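Local coordinates for protein phenol hydroxylase component phN (Pseudomonas stutzeri, PDB 3U52) that probably hydroxylates phenol and related aromatics as the diiron, oxygen-activating hydroxylase subunit of a bacterial multicomponent phenol hydroxylase, at residues A[107-110]-A[111-114]; A[115-118]-A[119-123]; A[162-165]-A[166-170]; A[138-141]-A[142-146]; A[206-209]-A[210-214]. All coordinates share one frame; numbering follows the deposited sequence.

Contact 1 (A[107-110]-A[111-114]); sequences LEHA and AFQG. With FE (Fe (III) ion), chain G.
Leu107 meets the next turn of its helix through the backbone: its carbonyl O takes the N-H of Ala111, with Leu107 O to Ala111 N at 2.8 Å. Glu108 continues the i to i+4 pattern by accepting from Phe112 N, while its side chain leaves the turn altogether. CG lies anti to the carbonyl carbon and the chain folds back at chi2 (-77°), which carries the carboxylate to the metal, Glu108 OE2 standing 2.3 Å from the iron; the other oxygen, OE1, is held by Gln145. His109 carries the aromatic part. Its ring runs alongside Phe112, and the edge of the phenyl group, led by CD2, is directed at the imidazole face in a T-shaped pair with centroids 5.4 Å apart and planes at 75°. A hydrogen bond between His109 ND1 and Ser142 OG helps to fix the imidazole, while the amide oxygen of Gln113 lies near the plane at the ring's edge. Ala110 O closes the run on Gly114 N at 3.0 Å, and the small CB atoms of Ala110 and Ala111 admit Phe179 of helix 173-184. The whole is typical of a metal-bearing helix in the four-helix bundle of diiron hydroxylases.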
loop_
_atom_site.group_PDB
_atom_site.type_symbol
_atom_site.label_atom_id
_atom_site.label_comp_id
_atom_site.label_asym_id
_atom_site.label_seq_id
_atom_site.Cartn_x
_atom_site.Cartn_y
_atom_site.Cartn_z
ATOM N N LEU A 107 -18.505 7.937 17.461
ATOM C CA LEU A 107 -18.492 6.948 18.526
ATOM C C LEU A 107 -17.106 6.343 18.725
ATOM O O LEU A 107 -16.735 6.022 19.870
ATOM C CB LEU A 107 -19.538 5.864 18.265
ATOM C CG LEU A 107 -20.919 6.083 18.920
ATOM C CD1 LEU A 107 -21.240 7.503 19.271
ATOM C CD2 LEU A 107 -22.059 5.350 18.180
ATOM N N GLU A 108 -16.327 6.215 17.631
ATOM C CA GLU A 108 -15.007 5.574 17.727
ATOM C C GLU A 108 -14.225 6.531 18.640
ATOM O O GLU A 108 -13.497 6.114 19.536
ATOM C CB GLU A 108 -14.299 5.511 16.362
ATOM C CG GLU A 108 -14.980 4.646 15.254
ATOM C CD GLU A 108 -14.747 3.175 15.460
ATOM O OE1 GLU A 108 -14.992 2.377 14.540
ATOM O OE2 GLU A 108 -14.320 2.811 16.557
ATOM N N HIS A 109 -14.361 7.821 18.365
ATOM C CA HIS A 109 -13.613 8.850 19.087
ATOM C C HIS A 109 -14.049 8.961 20.561
ATOM O O HIS A 109 -13.200 9.038 21.446
ATOM C CB HIS A 109 -13.752 10.194 18.426
ATOM C CG HIS A 109 -12.637 11.116 18.771
ATOM N ND1 HIS A 109 -11.453 11.132 18.070
ATOM C CD2 HIS A 109 -12.480 11.982 19.790
ATOM C CE1 HIS A 109 -10.630 12.009 18.612
ATOM N NE2 HIS A 109 -11.226 12.530 19.666
ATOM N N ALA A 110 -15.361 8.980 20.816
ATOM C CA ALA A 110 -15.889 8.780 22.177
ATOM C C ALA A 110 -15.328 7.537 22.885
ATOM O O ALA A 110 -15.043 7.590 24.081
ATOM C CB ALA A 110 -17.376 8.701 22.143
ATOM N N ALA A 111 -15.109 6.437 22.160
ATOM C CA ALA A 111 -14.635 5.217 22.804
ATOM C C ALA A 111 -13.153 5.414 23.184
ATOM O O ALA A 111 -12.684 4.953 24.250
ATOM C CB ALA A 111 -14.828 4.043 21.926
ATOM N N PHE A 112 -12.433 6.138 22.333
ATOM C CA PHE A 112 -11.037 6.486 22.648
ATOM C C PHE A 112 -10.911 7.214 24.011
ATOM O O PHE A 112 -10.116 6.820 24.848
ATOM C CB PHE A 112 -10.396 7.286 21.506
ATOM C CG PHE A 112 -9.334 8.251 21.965
ATOM C CD1 PHE A 112 -8.160 7.786 22.627
ATOM C CD2 PHE A 112 -9.478 9.599 21.714
ATOM C CE1 PHE A 112 -7.192 8.646 23.036
ATOM C CE2 PHE A 112 -8.481 10.530 22.153
ATOM C CZ PHE A 112 -7.347 10.044 22.803
ATOM N N GLN A 113 -11.701 8.275 24.213
ATOM C CA GLN A 113 -11.712 8.987 25.501
ATOM C C GLN A 113 -12.226 8.148 26.681
ATOM O O GLN A 113 -11.677 8.242 27.753
ATOM C CB GLN A 113 -12.565 10.257 25.412
ATOM C CG GLN A 113 -12.546 10.953 24.101
ATOM C CD GLN A 113 -13.357 12.191 24.101
ATOM O OE1 GLN A 113 -14.524 12.203 23.645
ATOM N NE2 GLN A 113 -12.778 13.257 24.640
ATOM N N GLY A 114 -13.305 7.390 26.475
ATOM C CA GLY A 114 -13.907 6.547 27.518
ATOM C C GLY A 114 -12.965 5.438 27.952
ATOM O O GLY A 114 -12.793 5.195 29.156
HETATM FE FE FE G . -13.441 0.744 16.978
#

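Contact 2 (A[115-118]-A[119-123]); sequences YSKV and GRQFS
Lys117 and Gln121 provide the polar side-chain part of this last turn of helix 105-121. The chain of Gln121 bends at chi2 (-45°), with CG beside its own backbone N, which delivers NE2 to the backbone: Gln121 NE2 to Lys117 O is 3.2 Å, with the acceptor close to the amide plane. Arg120 N reaches the same oxygen at 3.1 Å from the opposite face of the carbonyl, so two donors grip Lys117 O from both sides. One water joins the two side chains, accepting from Lys117 NZ at 3.2 Å and, weakly, from Gln121 NE2. The ammonium group also forms a salt bridge with Glu36, which would balance its charge.

Among backbone bonds, Gly119 N to Tyr115 O (2.8 Å) is a regular alpha-helical link. Beyond it i+3 bonds come in, Arg120 N to Lys117 O and, from well above the carbonyl plane, Gln121 N to Val118 O (3.1 Å), beside a weak i+4 bond from Gln121 N to Lys117 O.

Apolar contact is made by Val118 and Phe122, whose side chains cross at a slant: methyl CG2 of Val118 sits 3.6 Å from CE2 of Phe122, and Phe122 CD2 comes 3.4 Å from Val118 O. Leu191 and Phe188 extend this hydrophobic patch, and both line a xenon pocket. Tightening to i+3 bonds as the chain leaves for a loop is typical of a helix C-terminus finishing in a 3-10-like turn.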
loop_
_atom_site.group_PDB
_atom_site.type_symbol
_atom_site.label_atom_id
_atom_site.label_comp_id
_atom_site.label_asym_id
_atom_site.label_seq_id
_atom_site.Cartn_x
_atom_site.Cartn_y
_atom_site.Cartn_z
ATOM N N TYR A 115 -12.325 4.764 26.995
ATOM C CA TYR A 115 -11.350 3.736 27.353
ATOM C C TYR A 115 -10.068 4.329 27.971
ATOM O O TYR A 115 -9.473 3.705 28.864
ATOM C CB TYR A 115 -10.996 2.864 26.143
ATOM C CG TYR A 115 -11.987 1.736 25.936
ATOM C CD1 TYR A 115 -12.984 1.847 24.958
ATOM C CD2 TYR A 115 -11.971 0.601 26.760
ATOM C CE1 TYR A 115 -13.926 0.845 24.789
ATOM C CE2 TYR A 115 -12.927 -0.430 26.590
ATOM C CZ TYR A 115 -13.891 -0.279 25.610
ATOM O OH TYR A 115 -14.804 -1.277 25.401
ATOM N N SER A 116 -9.619 5.487 27.494
ATOM C CA SER A 116 -8.457 6.165 28.128
ATOM C C SER A 116 -8.753 6.374 29.635
ATOM O O SER A 116 -7.945 6.045 30.522
ATOM C CB SER A 116 -8.209 7.525 27.474
ATOM O OG SER A 116 -7.759 7.402 26.116
ATOM N N LYS A 117 -9.912 6.955 29.917
ATOM C CA LYS A 117 -10.286 7.181 31.299
ATOM C C LYS A 117 -10.408 5.909 32.110
ATOM O O LYS A 117 -9.940 5.863 33.237
ATOM C CB LYS A 117 -11.546 8.050 31.394
ATOM C CG LYS A 117 -12.201 8.026 32.824
ATOM C CD LYS A 117 -13.147 9.185 33.022
ATOM C CE LYS A 117 -13.724 9.118 34.469
ATOM N NZ LYS A 117 -12.830 9.919 35.392
ATOM N N VAL A 118 -11.017 4.855 31.559
ATOM C CA VAL A 118 -11.194 3.609 32.308
ATOM C C VAL A 118 -9.844 2.842 32.487
ATOM O O VAL A 118 -9.608 2.144 33.498
ATOM C CB VAL A 118 -12.386 2.795 31.631
ATOM C CG1 VAL A 118 -11.876 1.828 30.574
ATOM C CG2 VAL A 118 -13.252 2.104 32.661
ATOM N N GLY A 119 -8.929 3.003 31.533
ATOM C CA GLY A 119 -7.531 2.529 31.685
ATOM C C GLY A 119 -6.676 3.293 32.721
ATOM O O GLY A 119 -5.490 2.977 32.907
ATOM N N ARG A 120 -7.272 4.299 33.381
ATOM C CA ARG A 120 -6.753 4.881 34.638
ATOM C C ARG A 120 -7.508 4.401 35.930
ATOM O O ARG A 120 -6.932 4.399 37.017
ATOM C CB ARG A 120 -6.765 6.419 34.540
ATOM C CG ARG A 120 -6.485 7.147 35.860
ATOM C CD ARG A 120 -5.007 6.947 36.311
ATOM N NE ARG A 120 -4.730 7.645 37.569
ATOM C CZ ARG A 120 -5.141 7.245 38.765
ATOM N NH1 ARG A 120 -5.834 6.093 38.937
ATOM N NH2 ARG A 120 -4.827 8.008 39.810
ATOM N N GLN A 121 -8.770 3.995 35.834
ATOM C CA GLN A 121 -9.603 3.828 37.062
ATOM C C GLN A 121 -9.503 2.534 37.800
ATOM O O GLN A 121 -9.856 2.513 38.979
ATOM C CB GLN A 121 -11.101 4.052 36.816
ATOM C CG GLN A 121 -11.482 5.372 36.253
ATOM C CD GLN A 121 -10.808 6.527 36.901
ATOM O OE1 GLN A 121 -10.812 6.710 38.167
ATOM N NE2 GLN A 121 -10.213 7.359 36.048
ATOM N N PHE A 122 -9.093 1.457 37.107
ATOM C CA PHE A 122 -9.092 0.101 37.676
ATOM C C PHE A 122 -7.813 -0.122 38.444
ATOM O O PHE A 122 -6.735 0.262 37.952
ATOM C CB PHE A 122 -9.219 -0.979 36.582
ATOM C CG PHE A 122 -10.538 -0.984 35.901
ATOM C CD1 PHE A 122 -11.717 -1.009 36.660
ATOM C CD2 PHE A 122 -10.623 -0.978 34.528
ATOM C CE1 PHE A 122 -12.958 -1.032 36.083
ATOM C CE2 PHE A 122 -11.876 -0.974 33.917
ATOM C CZ PHE A 122 -13.059 -0.997 34.708
ATOM N N SER A 123 -7.908 -0.722 39.626
ATOM C CA SER A 123 -6.723 -0.969 40.404
ATOM C C SER A 123 -5.982 -2.161 39.912
ATOM O O SER A 123 -4.851 -2.393 40.343
ATOM C CB SER A 123 -6.985 -1.082 41.919
ATOM O OG SER A 123 -7.968 -2.063 42.247
HETATM O O HOH W 1 -9.622 9.862 35.231
#

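Contact 3 (A[162-165]-A[166-170]); sequences GPHM and HDRVW. With XE (xenon), chain R.
The imidazole of His164 and the guanidinium of Arg168 lie flat on each other, with group centres 3.9 Å apart and planes only 4° from parallel. Arg168 NH1 lies above the rim of the imidazole, and His164 CE1 in turn lies over one face of the guanidinium. The methylene CD of Arg168 adds a CH-pi contact over the same ring. At the edge of the guanidinium, in its plane, is His164 O: Arg168 NH1 donates to it at 2.9 Å, on a carbonyl lone pair, so the arginine is fixed both by its face and by its edge. An extended chain from CG to NE lets Arg168 span the turn, while His164 has CG anti to the backbone N (chi1 174°), which places the imidazole against the guanidinium. Tyr474 O holds His164 NE2, and His476 stacks with the ring.

The indole of Trp170 takes no part in the turn; a xenon atom sits over the middle of one of its faces, 3.7 Å from CD2 of Trp170.

Met165 O accepts twice, from Val169 N at 2.8 Å and from Arg168 N at 2.9 Å, and beside it Met165 CB packs on Val169 CG2 at 3.6 Å. A water bridges Pro163 O to Asp167 OD1, though weakly at the carboxylate; Asp167 also pairs with Lys176 and bonds to the backbone of another protein chain. The arrangement is typical of a short helix running out into a loop, here the link from helix 162-166 to helix 173-184, with an arginine of the loop stacked back on a histidine of the helix.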
loop_
_atom_site.group_PDB
_atom_site.type_symbol
_atom_site.label_atom_id
_atom_site.label_comp_id
_atom_site.label_asym_id
_atom_site.label_seq_id
_atom_site.Cartn_x
_atom_site.Cartn_y
_atom_site.Cartn_z
ATOM N N GLY A 162 -19.498 16.119 9.960
ATOM C CA GLY A 162 -19.849 14.999 10.833
ATOM C C GLY A 162 -19.903 15.296 12.337
ATOM O O GLY A 162 -20.954 15.087 12.957
ATOM N N PRO A 163 -18.769 15.694 12.969
ATOM C CA PRO A 163 -18.762 15.942 14.416
ATOM C C PRO A 163 -19.724 17.091 14.853
ATOM O O PRO A 163 -20.358 17.020 15.904
ATOM C CB PRO A 163 -17.303 16.310 14.698
ATOM C CG PRO A 163 -16.534 15.783 13.527
ATOM C CD PRO A 163 -17.423 15.829 12.358
ATOM N N HIS A 164 -19.824 18.137 14.045
ATOM C CA HIS A 164 -20.771 19.251 14.292
ATOM C C HIS A 164 -22.230 18.769 14.283
ATOM O O HIS A 164 -23.011 19.065 15.184
ATOM C CB HIS A 164 -20.551 20.373 13.265
ATOM C CG HIS A 164 -21.562 21.476 13.336
ATOM N ND1 HIS A 164 -21.344 22.631 14.064
ATOM C CD2 HIS A 164 -22.819 21.575 12.827
ATOM C CE1 HIS A 164 -22.420 23.398 13.997
ATOM N NE2 HIS A 164 -23.324 22.794 13.234
ATOM N N MET A 165 -22.576 17.990 13.282
ATOM C CA MET A 165 -23.917 17.444 13.176
ATOM C C MET A 165 -24.194 16.414 14.261
ATOM O O MET A 165 -25.315 16.391 14.826
ATOM C CB MET A 165 -24.103 16.830 11.794
ATOM C CG MET A 165 -24.104 17.870 10.733
ATOM S SD MET A 165 -24.498 17.126 9.178
ATOM C CE MET A 165 -24.279 18.495 7.982
ATOM N N HIS A 166 -23.183 15.630 14.633
ATOM C CA HIS A 166 -23.375 14.564 15.686
ATOM C C HIS A 166 -23.892 15.117 17.008
ATOM O O HIS A 166 -24.650 14.461 17.707
ATOM C CB HIS A 166 -22.036 13.842 15.976
ATOM C CG HIS A 166 -22.143 12.649 16.887
ATOM N ND1 HIS A 166 -22.544 11.405 16.449
ATOM C CD2 HIS A 166 -21.833 12.494 18.204
ATOM C CE1 HIS A 166 -22.501 10.538 17.456
ATOM N NE2 HIS A 166 -22.055 11.170 18.535
ATOM N N ASP A 167 -23.452 16.339 17.357
ATOM C CA ASP A 167 -23.880 17.018 18.608
ATOM C C ASP A 167 -25.274 17.686 18.528
ATOM O O ASP A 167 -25.843 18.035 19.567
ATOM C CB ASP A 167 -22.855 18.079 19.046
ATOM C CG ASP A 167 -21.557 17.493 19.652
ATOM O OD1 ASP A 167 -21.468 16.288 19.913
ATOM O OD2 ASP A 167 -20.599 18.260 19.919
ATOM N N ARG A 168 -25.802 17.873 17.311
ATOM C CA ARG A 168 -26.969 18.742 17.107
ATOM C C ARG A 168 -28.134 18.066 16.439
ATOM O O ARG A 168 -29.268 18.216 16.897
ATOM C CB ARG A 168 -26.596 20.009 16.318
ATOM C CG ARG A 168 -25.572 20.876 17.046
ATOM C CD ARG A 168 -25.038 22.026 16.213
ATOM N NE ARG A 168 -24.078 22.833 16.990
ATOM C CZ ARG A 168 -22.856 22.432 17.378
ATOM N NH1 ARG A 168 -22.368 21.226 17.071
ATOM N NH2 ARG A 168 -22.105 23.252 18.100
ATOM N N VAL A 169 -27.871 17.367 15.346
ATOM C CA VAL A 169 -28.921 16.822 14.487
ATOM C C VAL A 169 -29.808 15.800 15.170
ATOM O O VAL A 169 -29.334 14.898 15.849
ATOM C CB VAL A 169 -28.346 16.214 13.166
ATOM C CG1 VAL A 169 -29.438 15.576 12.352
ATOM C CG2 VAL A 169 -27.657 17.286 12.319
ATOM N N TRP A 170 -31.111 15.926 14.923
ATOM C CA TRP A 170 -32.109 15.129 15.609
ATOM C C TRP A 170 -31.756 13.645 15.681
ATOM O O TRP A 170 -31.627 13.107 16.778
ATOM C CB TRP A 170 -33.548 15.421 15.060
ATOM C CG TRP A 170 -33.779 14.956 13.636
ATOM C CD1 TRP A 170 -33.435 15.619 12.471
ATOM C CD2 TRP A 170 -34.406 13.720 13.232
ATOM N NE1 TRP A 170 -33.774 14.844 11.363
ATOM C CE2 TRP A 170 -34.374 13.677 11.798
ATOM C CE3 TRP A 170 -34.949 12.618 13.933
ATOM C CZ2 TRP A 170 -34.901 12.573 11.064
ATOM C CZ3 TRP A 170 -35.488 11.517 13.184
ATOM C CH2 TRP A 170 -35.475 11.519 11.777
HETATM XE XE XE R . -37.547 15.457 12.446
HETATM O O HOH W 2 -19.478 15.501 17.950
#

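Contact 4 (A[138-141]-A[142-146]); sequences ELRH and SQTQQ. With FE (Fe (III) ion), chain G.
Glu138 and His141, whose carbonyls accept from Ser142 N and Gln145 N one turn on, both bind iron: Glu138 OE2 lies 2.2 Å from the metal and His141 ND1 2.4 Å. Each has a second-shell partner, Gln134 on the other carboxylate oxygen of Glu138 and Asp232 on His141 NE2; Asp232 also forms a salt bridge with Arg140. Next in strength, Arg140 O is gripped by two donors of Thr144, its backbone N at 2.9 Å and its hydroxyl OG1 at 3.0 Å. The hydroxyl gets there because OG1 stands between the backbone N and the carbonyl carbon (chi1 67°), folded back on the preceding turn.

Packing is modest. Leu139 CD1 rests against the amide of Gln143, 3.9 Å from its NE2, and methyl CG2 of Thr144 lies against Arg140 CG at 3.7 Å. The Gln143 amide itself is taken up by the backbone of another protein chain, while Gln145 OE1 bonds to Ser105 OG.

Glutamate and histidine in the E-x-x-H spacing hold the iron from this helix, Glu108 of helix 105-121 binding the same ion, and the carboxylate behind the imidazole N-H would probably make the histidine a stronger donor to the metal.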
loop_
_atom_site.group_PDB
_atom_site.type_symbol
_atom_site.label_atom_id
_atom_site.label_comp_id
_atom_site.label_asym_id
_atom_site.label_seq_id
_atom_site.Cartn_x
_atom_site.Cartn_y
_atom_site.Cartn_z
ATOM N N GLU A 138 -9.034 2.580 19.238
ATOM C CA GLU A 138 -10.217 3.390 18.868
ATOM C C GLU A 138 -9.801 4.744 18.296
ATOM O O GLU A 138 -10.459 5.254 17.388
ATOM C CB GLU A 138 -11.142 3.614 20.056
ATOM C CG GLU A 138 -11.497 2.300 20.735
ATOM C CD GLU A 138 -12.425 1.435 19.865
ATOM O OE1 GLU A 138 -12.805 0.351 20.313
ATOM O OE2 GLU A 138 -12.774 1.838 18.725
ATOM N N LEU A 139 -8.742 5.335 18.837
ATOM C CA LEU A 139 -8.170 6.510 18.227
ATOM C C LEU A 139 -7.790 6.203 16.770
ATOM O O LEU A 139 -8.023 6.980 15.850
ATOM C CB LEU A 139 -6.895 6.914 18.980
ATOM C CG LEU A 139 -6.304 8.241 18.446
ATOM C CD1 LEU A 139 -7.351 9.434 18.400
ATOM C CD2 LEU A 139 -5.005 8.636 19.244
ATOM N N ARG A 140 -7.141 5.082 16.568
ATOM C CA ARG A 140 -6.780 4.708 15.212
ATOM C C ARG A 140 -8.011 4.627 14.338
ATOM O O ARG A 140 -8.005 5.110 13.219
ATOM C CB ARG A 140 -6.098 3.354 15.207
ATOM C CG ARG A 140 -5.786 2.913 13.763
ATOM C CD ARG A 140 -4.986 1.695 13.725
ATOM N NE ARG A 140 -5.811 0.622 13.329
ATOM C CZ ARG A 140 -5.687 -0.014 12.182
ATOM N NH1 ARG A 140 -4.736 0.319 11.313
ATOM N NH2 ARG A 140 -6.525 -0.991 11.912
ATOM N N HIS A 141 -9.070 4.009 14.853
ATOM C CA HIS A 141 -10.286 3.753 14.072
ATOM C C HIS A 141 -10.932 5.057 13.691
ATOM O O HIS A 141 -11.330 5.260 12.550
ATOM C CB HIS A 141 -11.260 2.845 14.864
ATOM C CG HIS A 141 -10.778 1.431 14.981
ATOM N ND1 HIS A 141 -11.420 0.486 15.748
ATOM C CD2 HIS A 141 -9.705 0.800 14.432
ATOM C CE1 HIS A 141 -10.771 -0.662 15.668
ATOM N NE2 HIS A 141 -9.742 -0.505 14.861
ATOM N N SER A 142 -10.955 5.977 14.655
ATOM C CA SER A 142 -11.453 7.345 14.437
ATOM C C SER A 142 -10.705 8.091 13.276
ATOM O O SER A 142 -11.307 8.623 12.355
ATOM C CB SER A 142 -11.257 8.108 15.759
ATOM O OG SER A 142 -11.650 9.438 15.594
ATOM N N GLN A 143 -9.386 8.151 13.370
ATOM C CA GLN A 143 -8.574 8.901 12.431
ATOM C C GLN A 143 -8.516 8.250 11.063
ATOM O O GLN A 143 -8.613 8.947 10.058
ATOM C CB GLN A 143 -7.178 9.086 13.036
ATOM C CG GLN A 143 -7.205 9.867 14.373
ATOM C CD GLN A 143 -5.815 10.203 14.847
ATOM O OE1 GLN A 143 -4.890 9.403 14.667
ATOM N NE2 GLN A 143 -5.649 11.386 15.444
ATOM N N THR A 144 -8.344 6.942 10.995
ATOM C CA THR A 144 -8.309 6.267 9.704
ATOM C C THR A 144 -9.666 6.335 8.971
ATOM O O THR A 144 -9.702 6.413 7.759
ATOM C CB THR A 144 -7.839 4.801 9.805
ATOM O OG1 THR A 144 -8.803 4.047 10.517
ATOM C CG2 THR A 144 -6.501 4.673 10.535
ATOM N N GLN A 145 -10.780 6.331 9.705
ATOM C CA GLN A 145 -12.074 6.637 9.116
ATOM C C GLN A 145 -12.152 8.056 8.535
ATOM O O GLN A 145 -12.625 8.204 7.426
ATOM C CB GLN A 145 -13.214 6.354 10.125
ATOM C CG GLN A 145 -13.319 4.838 10.360
ATOM C CD GLN A 145 -14.195 4.483 11.542
ATOM O OE1 GLN A 145 -14.919 5.337 12.031
ATOM N NE2 GLN A 145 -14.144 3.201 11.994
ATOM N N GLN A 146 -11.628 9.079 9.229
ATOM C CA GLN A 146 -11.605 10.427 8.648
ATOM C C GLN A 146 -10.812 10.424 7.348
ATOM O O GLN A 146 -11.156 11.154 6.395
ATOM C CB GLN A 146 -10.956 11.461 9.559
ATOM C CG GLN A 146 -11.645 11.657 10.896
ATOM C CD GLN A 146 -13.084 12.123 10.760
ATOM O OE1 GLN A 146 -13.392 13.033 9.967
ATOM N NE2 GLN A 146 -13.976 11.524 11.560
HETATM FE FE FE G . -13.441 0.744 16.978
#

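Contact 5 (A[206-209]-A[210-214]); sequences LFVP and FMSGA
Phe207 and Met211 meet one turn apart with their side chains nearly perpendicular. The phenyl ring lies beside Met211, and the methionine, CG beside its own backbone N, bends again at chi2 (-61°) to lay its chain over the ring. Methylene CG of Met211 is centred above one face, 3.8 Å from the Phe207 ring centroid and 8° off the normal, a CH-pi contact. The sulfur continues above the same ring at 5.0 Å from Met211 SD to the Phe207 centroid, a distant Met-aromatic approach.

Leu206 and Phe210 instead run alongside each other. Methyl CD1 of Leu206 touches Phe210 CD2 at 3.6 Å, and the carbonyl oxygen Leu206 O lies in the plane of that ring at its edge, 3.4 Å from Phe210 CD2. Phe100 adds an edge-to-face partner to the Phe210 ring.

Ser212 turns its hydroxyl back on the helix, OG lying between N and the carbonyl carbon (chi1 78°). Val208 O therefore accepts both Ser212 N at 2.8 Å and Ser212 OG at 2.9 Å, the hydroxyl from above the carbonyl plane.

Pro209 has no N-H to give to the preceding turn, and the helix kinks there. Separately, Leu206 O is buried with no hydrogen-bond partner in the model and has the weakly polar C-H edge of Phe210 beside it, while the serine hydroxyl satisfies itself on the backbone.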
loop_
_atom_site.group_PDB
_atom_site.type_symbol
_atom_site.label_atom_id
_atom_site.label_comp_id
_atom_site.label_asym_id
_atom_site.label_seq_id
_atom_site.Cartn_x
_atom_site.Cartn_y
_atom_site.Cartn_z
ATOM N N LEU A 206 -22.962 -4.511 13.516
ATOM C CA LEU A 206 -22.487 -3.210 13.070
ATOM C C LEU A 206 -21.442 -3.396 11.968
ATOM O O LEU A 206 -21.579 -2.852 10.882
ATOM C CB LEU A 206 -21.889 -2.434 14.257
ATOM C CG LEU A 206 -21.868 -0.872 14.264
ATOM C CD1 LEU A 206 -22.052 -0.251 12.872
ATOM C CD2 LEU A 206 -22.897 -0.260 15.259
ATOM N N PHE A 207 -20.435 -4.214 12.245
ATOM C CA PHE A 207 -19.262 -4.402 11.389
ATOM C C PHE A 207 -19.556 -5.104 10.069
ATOM O O PHE A 207 -19.176 -4.608 9.003
ATOM C CB PHE A 207 -18.214 -5.227 12.164
ATOM C CG PHE A 207 -16.832 -5.256 11.535
ATOM C CD1 PHE A 207 -16.487 -6.247 10.613
ATOM C CD2 PHE A 207 -15.867 -4.312 11.908
ATOM C CE1 PHE A 207 -15.211 -6.264 10.038
ATOM C CE2 PHE A 207 -14.590 -4.318 11.342
ATOM C CZ PHE A 207 -14.258 -5.292 10.410
ATOM N N VAL A 208 -20.155 -6.293 10.138
ATOM C CA VAL A 208 -20.390 -7.080 8.919
ATOM C C VAL A 208 -21.228 -6.325 7.831
ATOM O O VAL A 208 -20.809 -6.257 6.670
ATOM C CB VAL A 208 -20.944 -8.496 9.215
ATOM C CG1 VAL A 208 -20.985 -9.309 7.937
ATOM C CG2 VAL A 208 -20.055 -9.253 10.286
ATOM N N PRO A 209 -22.398 -5.758 8.192
ATOM C CA PRO A 209 -23.147 -4.995 7.169
ATOM C C PRO A 209 -22.387 -3.848 6.510
ATOM O O PRO A 209 -22.520 -3.665 5.297
ATOM C CB PRO A 209 -24.342 -4.429 7.954
ATOM C CG PRO A 209 -24.546 -5.421 9.077
ATOM C CD PRO A 209 -23.138 -5.794 9.474
ATOM N N PHE A 210 -21.625 -3.068 7.283
ATOM C CA PHE A 210 -20.925 -1.917 6.700
ATOM C C PHE A 210 -19.778 -2.375 5.813
ATOM O O PHE A 210 -19.639 -1.878 4.682
ATOM C CB PHE A 210 -20.433 -0.890 7.742
ATOM C CG PHE A 210 -21.470 0.169 8.103
ATOM C CD1 PHE A 210 -21.760 1.231 7.209
ATOM C CD2 PHE A 210 -22.182 0.096 9.327
ATOM C CE1 PHE A 210 -22.739 2.218 7.537
ATOM C CE2 PHE A 210 -23.153 1.068 9.675
ATOM C CZ PHE A 210 -23.443 2.156 8.759
ATOM N N MET A 211 -18.987 -3.327 6.317
ATOM C CA MET A 211 -17.776 -3.752 5.637
ATOM C C MET A 211 -18.077 -4.708 4.481
ATOM O O MET A 211 -17.477 -4.594 3.434
ATOM C CB MET A 211 -16.777 -4.326 6.649
ATOM C CG MET A 211 -16.524 -3.365 7.868
ATOM S SD MET A 211 -15.839 -1.755 7.380
ATOM C CE MET A 211 -16.310 -0.698 8.694
ATOM N N SER A 212 -19.032 -5.623 4.624
ATOM C CA SER A 212 -19.337 -6.448 3.466
ATOM C C SER A 212 -20.207 -5.697 2.447
ATOM O O SER A 212 -20.065 -5.930 1.243
ATOM C CB SER A 212 -19.843 -7.841 3.843
ATOM O OG SER A 212 -21.182 -7.764 4.238
ATOM N N GLY A 213 -21.013 -4.724 2.899
ATOM C CA GLY A 213 -21.687 -3.790 1.972
ATOM C C GLY A 213 -20.673 -3.068 1.086
ATOM O O GLY A 213 -20.886 -2.913 -0.123
ATOM N N ALA A 214 -19.586 -2.606 1.683
ATOM C CA ALA A 214 -18.485 -2.015 0.934
ATOM C C ALA A 214 -17.946 -2.978 -0.123
ATOM O O ALA A 214 -17.735 -2.573 -1.263
ATOM C CB ALA A 214 -17.357 -1.575 1.874
#

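In the fold
All five contacts are local turns within the hydroxylase family region. Contacts 1 and 2 share helix 105-121, their centres 13 Å apart, with contact 2 at its C-terminal end; contact 4 follows on helix 125-155, contact 3 on short helix 162-166 and its loop, and contact 5 on helix 187-216. Contacts 1 and 4, 10 Å apart between centres, touch at the metal site and hold one iron from their two helices. Contact 3 touches contact 1 where His166 packs on Leu107. Contact 5 lies about 17 Å from contact 4, centre to centre, without touching it, but its helix supplies Glu199 to the other iron, and helix 220-250 adds Glu233 and His236.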